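Local atomic coordinates of lipid-transfer protein (PDB entry 6OK1), a protein that is probably a lipid-transfer protein of the thiolase superfamily, with N- and C-terminal thiolase-type domains. Residues A[41-44]-A[45-49]; A[51-54]-A[55-59]. All blocks are in the same frame, centred on the assembly; numbering follows the deposited sequence.

Contact 1 (A[41-44]-A[45-49]); sequences AGLE and PSDVD. With NA (sodium ion), chain E.
Glu44 and Asp47 grip each other twice, side chain to backbone one way and backbone to backbone the other. Asp47 OD2 accepts the amide of Glu44 at 2.9 Å from Glu44 N, a nearly straight bond (164°) that meets the carboxylate oxygen on its anti side, tilted out of the carboxylate plane. Asp47 N in turn donates to Glu44 O at 2.9 Å, and this bond closes the 3-10 turn 45-47. Side chain and backbone of Asp47 thus both bond the Glu44 backbone, the carboxylate taking the amide of the residue three before it. Asp47 CG lies beside its own backbone N (chi1 -64°), which turns the carboxylate back toward the preceding loop, where OD2 also lies 3.6 Å from Leu43 CB. One residue past the turn, Val48 O binds the sodium ion at 2.4 Å; two waters and the carbonyls of Ile70 and Glu72 complete the site. The loop joins helix 26-40, which ends in a Schellman motif at Gly42, to strand 50-54, while Leu43 and Val48 pack on Val104 of strand 104-112.

Contact 2 (A[51-54]-A[55-59]); sequences LVTF and TADTS
Thr53 lays its hydroxyl against the CB of Asp57, the two side chains crossing at about a right angle with Thr53 OG1 3.2 Å from Asp57 CB. This is a van der Waals contact. The hydroxyl itself is hydrogen-bonded to the carbonyl of Tyr108, and OG1 points there because it stands opposite the backbone N (chi1 -174°). Next to this pair the chain reverses in a type I beta turn from Phe54 to Asp57, closed by Asp57 N donating to Phe54 O at 3.1 Å. Phe54 O has a second donor in Arg78, which also bonds Asp57 O and so ties both ends of the turn to strand 75-79. The Asp57 carboxylate is divided between two tasks. OD1 accepts the amide of Ser59, 3.0 Å from Ser59 N, while OD2 takes a salt bridge from Arg109 and the amide of Ala110. These partners probably favour the charged carboxylate. The Phe54 ring leads away from the turn to pack on Ala86 and Thr89 of helix 86-98. A beta turn running into an Asx turn at Asp57 thus forms the exit from strand 50-54 in the thiolase-type N-terminal domain.

The two contacts sit in series at opposite ends of strand 50-54, with centres about 19 Å apart. Contact 1 is a surface contact in the loop that enters the strand, its centre about 24 Å from the centre of the chain; contact 2 is buried, its centre about 15 Å from that of the chain, where the strand is left. Each uses an aspartate to hold a backbone amide, but 45-49 reaches back to a residue before its turn, whereas 55-59 reaches forward within its own segment. Strand 104-112 backs both, by apolar packing and hydrogen bonds in each; contact 2 adds a salt bridge, from Asp57 to Arg109. A sodium ion marks the first, and a second subunit packs against the second.

Contact 1 (A[41-44]-A[45-49])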
loop_
_atom_site.group_PDB
_atom_site.type_symbol
_atom_site.label_atom_id
_atom_site.label_comp_id
_atom_site.label_asym_id
_atom_site.label_seq_id
_atom_site.Cartn_x
_atom_site.Cartn_y
_atom_site.Cartn_z
ATOM N N ALA A 41 -7.713 10.828 -22.788
ATOM C CA ALA A 41 -8.971 11.327 -22.245
ATOM C C ALA A 41 -9.257 12.767 -22.649
ATOM O O ALA A 41 -10.236 13.358 -22.171
ATOM C CB ALA A 41 -8.971 11.214 -20.723
ATOM N N GLY A 42 -8.414 13.343 -23.493
ATOM C CA GLY A 42 -8.580 14.729 -23.885
ATOM C C GLY A 42 -8.385 15.714 -22.764
ATOM O O GLY A 42 -8.998 16.786 -22.780
ATOM N N LEU A 43 -7.556 15.374 -21.779
ATOM C CA LEU A 43 -7.296 16.201 -20.609
ATOM C C LEU A 43 -5.826 16.634 -20.581
ATOM O O LEU A 43 -5.023 16.291 -21.461
ATOM C CB LEU A 43 -7.666 15.446 -19.326
ATOM C CG LEU A 43 -9.140 15.064 -19.125
ATOM C CD1 LEU A 43 -9.326 14.139 -17.892
ATOM C CD2 LEU A 43 -9.980 16.307 -18.971
ATOM N N GLU A 44 -5.503 17.444 -19.576
ATOM C CA GLU A 44 -4.163 17.939 -19.298
ATOM C C GLU A 44 -3.691 17.420 -17.944
ATOM O O GLU A 44 -4.515 17.171 -17.069
ATOM C CB GLU A 44 -4.126 19.471 -19.271
ATOM C CG GLU A 44 -4.442 20.134 -20.620
ATOM C CD GLU A 44 -3.317 19.995 -21.632
ATOM O OE1 GLU A 44 -2.290 19.364 -21.311
ATOM O OE2 GLU A 44 -3.460 20.517 -22.756
ATOM N N PRO A 45 -2.375 17.281 -17.730
ATOM C CA PRO A 45 -1.906 16.774 -16.416
ATOM C C PRO A 45 -2.410 17.574 -15.222
ATOM O O PRO A 45 -2.731 16.966 -14.197
ATOM C CB PRO A 45 -0.380 16.837 -16.543
ATOM C CG PRO A 45 -0.112 16.666 -18.010
ATOM C CD PRO A 45 -1.271 17.359 -18.705
ATOM N N SER A 46 -2.505 18.911 -15.324
ATOM C CA SER A 46 -2.997 19.737 -14.223
ATOM C C SER A 46 -4.444 19.432 -13.861
ATOM O O SER A 46 -4.896 19.821 -12.773
ATOM C CB SER A 46 -2.864 21.225 -14.580
ATOM O OG SER A 46 -3.598 21.489 -15.761
ATOM N N ASP A 47 -5.182 18.756 -14.739
ATOM C CA ASP A 47 -6.544 18.349 -14.412
ATOM C C ASP A 47 -6.583 17.216 -13.376
ATOM O O ASP A 47 -7.593 17.065 -12.680
ATOM C CB ASP A 47 -7.282 17.902 -15.674
ATOM C CG ASP A 47 -7.468 19.027 -16.678
ATOM O OD1 ASP A 47 -7.674 20.167 -16.236
ATOM O OD2 ASP A 47 -7.412 18.764 -17.897
ATOM N N VAL A 48 -5.514 16.432 -13.264
ATOM C CA VAL A 48 -5.488 15.237 -12.407
ATOM C C VAL A 48 -5.373 15.625 -10.943
ATOM O O VAL A 48 -4.463 16.362 -10.549
ATOM C CB VAL A 48 -4.319 14.320 -12.804
ATOM C CG1 VAL A 48 -4.248 13.102 -11.890
ATOM C CG2 VAL A 48 -4.473 13.876 -14.245
ATOM N N ASP A 49 -6.270 15.096 -10.110
ATOM C CA ASP A 49 -6.170 15.342 -8.676
ATOM C C ASP A 49 -6.129 14.052 -7.866
ATOM O O ASP A 49 -6.160 14.111 -6.626
ATOM C CB ASP A 49 -7.305 16.258 -8.196
ATOM C CG ASP A 49 -8.681 15.776 -8.577
ATOM O OD1 ASP A 49 -8.821 14.656 -9.096
ATOM O OD2 ASP A 49 -9.652 16.545 -8.339
HETATM NA NA NA E . -3.153 18.100 -9.659
HETATM O O HOH W 1 -5.177 19.408 -9.097
HETATM O O HOH W 2 -2.695 20.305 -9.983
#

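Contact 2 (A[51-54]-A[55-59])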
loop_
_atom_site.group_PDB
_atom_site.type_symbol
_atom_site.label_atom_id
_atom_site.label_comp_id
_atom_site.label_asym_id
_atom_site.label_seq_id
_atom_site.Cartn_x
_atom_site.Cartn_y
_atom_site.Cartn_z
ATOM N N LEU A 51 -4.316 9.834 -7.758
ATOM C CA LEU A 51 -3.468 8.773 -8.294
ATOM C C LEU A 51 -3.625 7.518 -7.450
ATOM O O LEU A 51 -3.547 7.589 -6.221
ATOM C CB LEU A 51 -1.987 9.174 -8.307
ATOM C CG LEU A 51 -1.572 10.215 -9.357
ATOM C CD1 LEU A 51 -0.096 10.612 -9.199
ATOM C CD2 LEU A 51 -1.828 9.739 -10.779
ATOM N N VAL A 52 -3.798 6.377 -8.112
ATOM C CA VAL A 52 -3.947 5.083 -7.444
ATOM C C VAL A 52 -2.979 4.090 -8.084
ATOM O O VAL A 52 -2.877 4.010 -9.310
ATOM C CB VAL A 52 -5.396 4.561 -7.525
ATOM C CG1 VAL A 52 -5.532 3.290 -6.712
ATOM C CG2 VAL A 52 -6.408 5.633 -7.016
ATOM N N THR A 53 -2.262 3.323 -7.266
ATOM C CA THR A 53 -1.431 2.253 -7.829
ATOM C C THR A 53 -1.408 1.087 -6.844
ATOM O O THR A 53 -2.212 1.021 -5.906
ATOM C CB THR A 53 -0.034 2.772 -8.213
ATOM O OG1 THR A 53 0.701 1.747 -8.882
ATOM C CG2 THR A 53 0.761 3.237 -7.019
ATOM N N PHE A 54 -0.525 0.130 -7.108
ATOM C CA PHE A 54 -0.351 -1.059 -6.287
ATOM C C PHE A 54 0.607 -0.770 -5.131
ATOM O O PHE A 54 1.516 0.053 -5.251
ATOM C CB PHE A 54 0.259 -2.207 -7.097
ATOM C CG PHE A 54 -0.623 -2.794 -8.209
ATOM C CD1 PHE A 54 -1.646 -2.067 -8.853
ATOM C CD2 PHE A 54 -0.350 -4.088 -8.644
ATOM C CE1 PHE A 54 -2.366 -2.645 -9.899
ATOM C CE2 PHE A 54 -1.087 -4.671 -9.697
ATOM C CZ PHE A 54 -2.091 -3.962 -10.291
ATOM N N THR A 55 0.479 -1.540 -4.049
ATOM C CA THR A 55 1.405 -1.337 -2.924
ATOM C C THR A 55 2.863 -1.479 -3.360
ATOM O O THR A 55 3.737 -0.726 -2.894
ATOM C CB THR A 55 1.094 -2.307 -1.777
ATOM O OG1 THR A 55 0.920 -3.630 -2.294
ATOM C CG2 THR A 55 -0.155 -1.932 -1.124
ATOM N N ALA A 56 3.148 -2.414 -4.265
ATOM C CA ALA A 56 4.523 -2.744 -4.650
ATOM C C ALA A 56 5.099 -1.816 -5.708
ATOM O O ALA A 56 6.310 -1.903 -5.983
ATOM C CB ALA A 56 4.627 -4.194 -5.169
ATOM N N ASP A 57 4.283 -0.959 -6.310
ATOM C CA ASP A 57 4.778 -0.067 -7.337
ATOM C C ASP A 57 5.767 0.928 -6.740
ATOM O O ASP A 57 5.481 1.560 -5.720
ATOM C CB ASP A 57 3.628 0.657 -8.022
ATOM C CG ASP A 57 4.052 1.202 -9.364
ATOM O OD1 ASP A 57 4.792 2.206 -9.371
ATOM O OD2 ASP A 57 3.725 0.609 -10.419
ATOM N N THR A 58 6.962 1.022 -7.351
ATOM C CA THR A 58 8.045 1.832 -6.807
ATOM C C THR A 58 7.974 3.289 -7.246
ATOM O O THR A 58 8.737 4.111 -6.732
ATOM C CB THR A 58 9.417 1.250 -7.250
ATOM O OG1 THR A 58 9.532 1.346 -8.663
ATOM C CG2 THR A 58 9.570 -0.229 -6.818
ATOM N N SER A 59 7.137 3.613 -8.227
ATOM C CA SER A 59 6.978 4.984 -8.697
ATOM C C SER A 59 5.851 5.615 -7.903
ATOM O O SER A 59 4.702 5.623 -8.327
ATOM C CB SER A 59 6.683 4.998 -10.188
ATOM O OG SER A 59 7.713 4.319 -10.886
#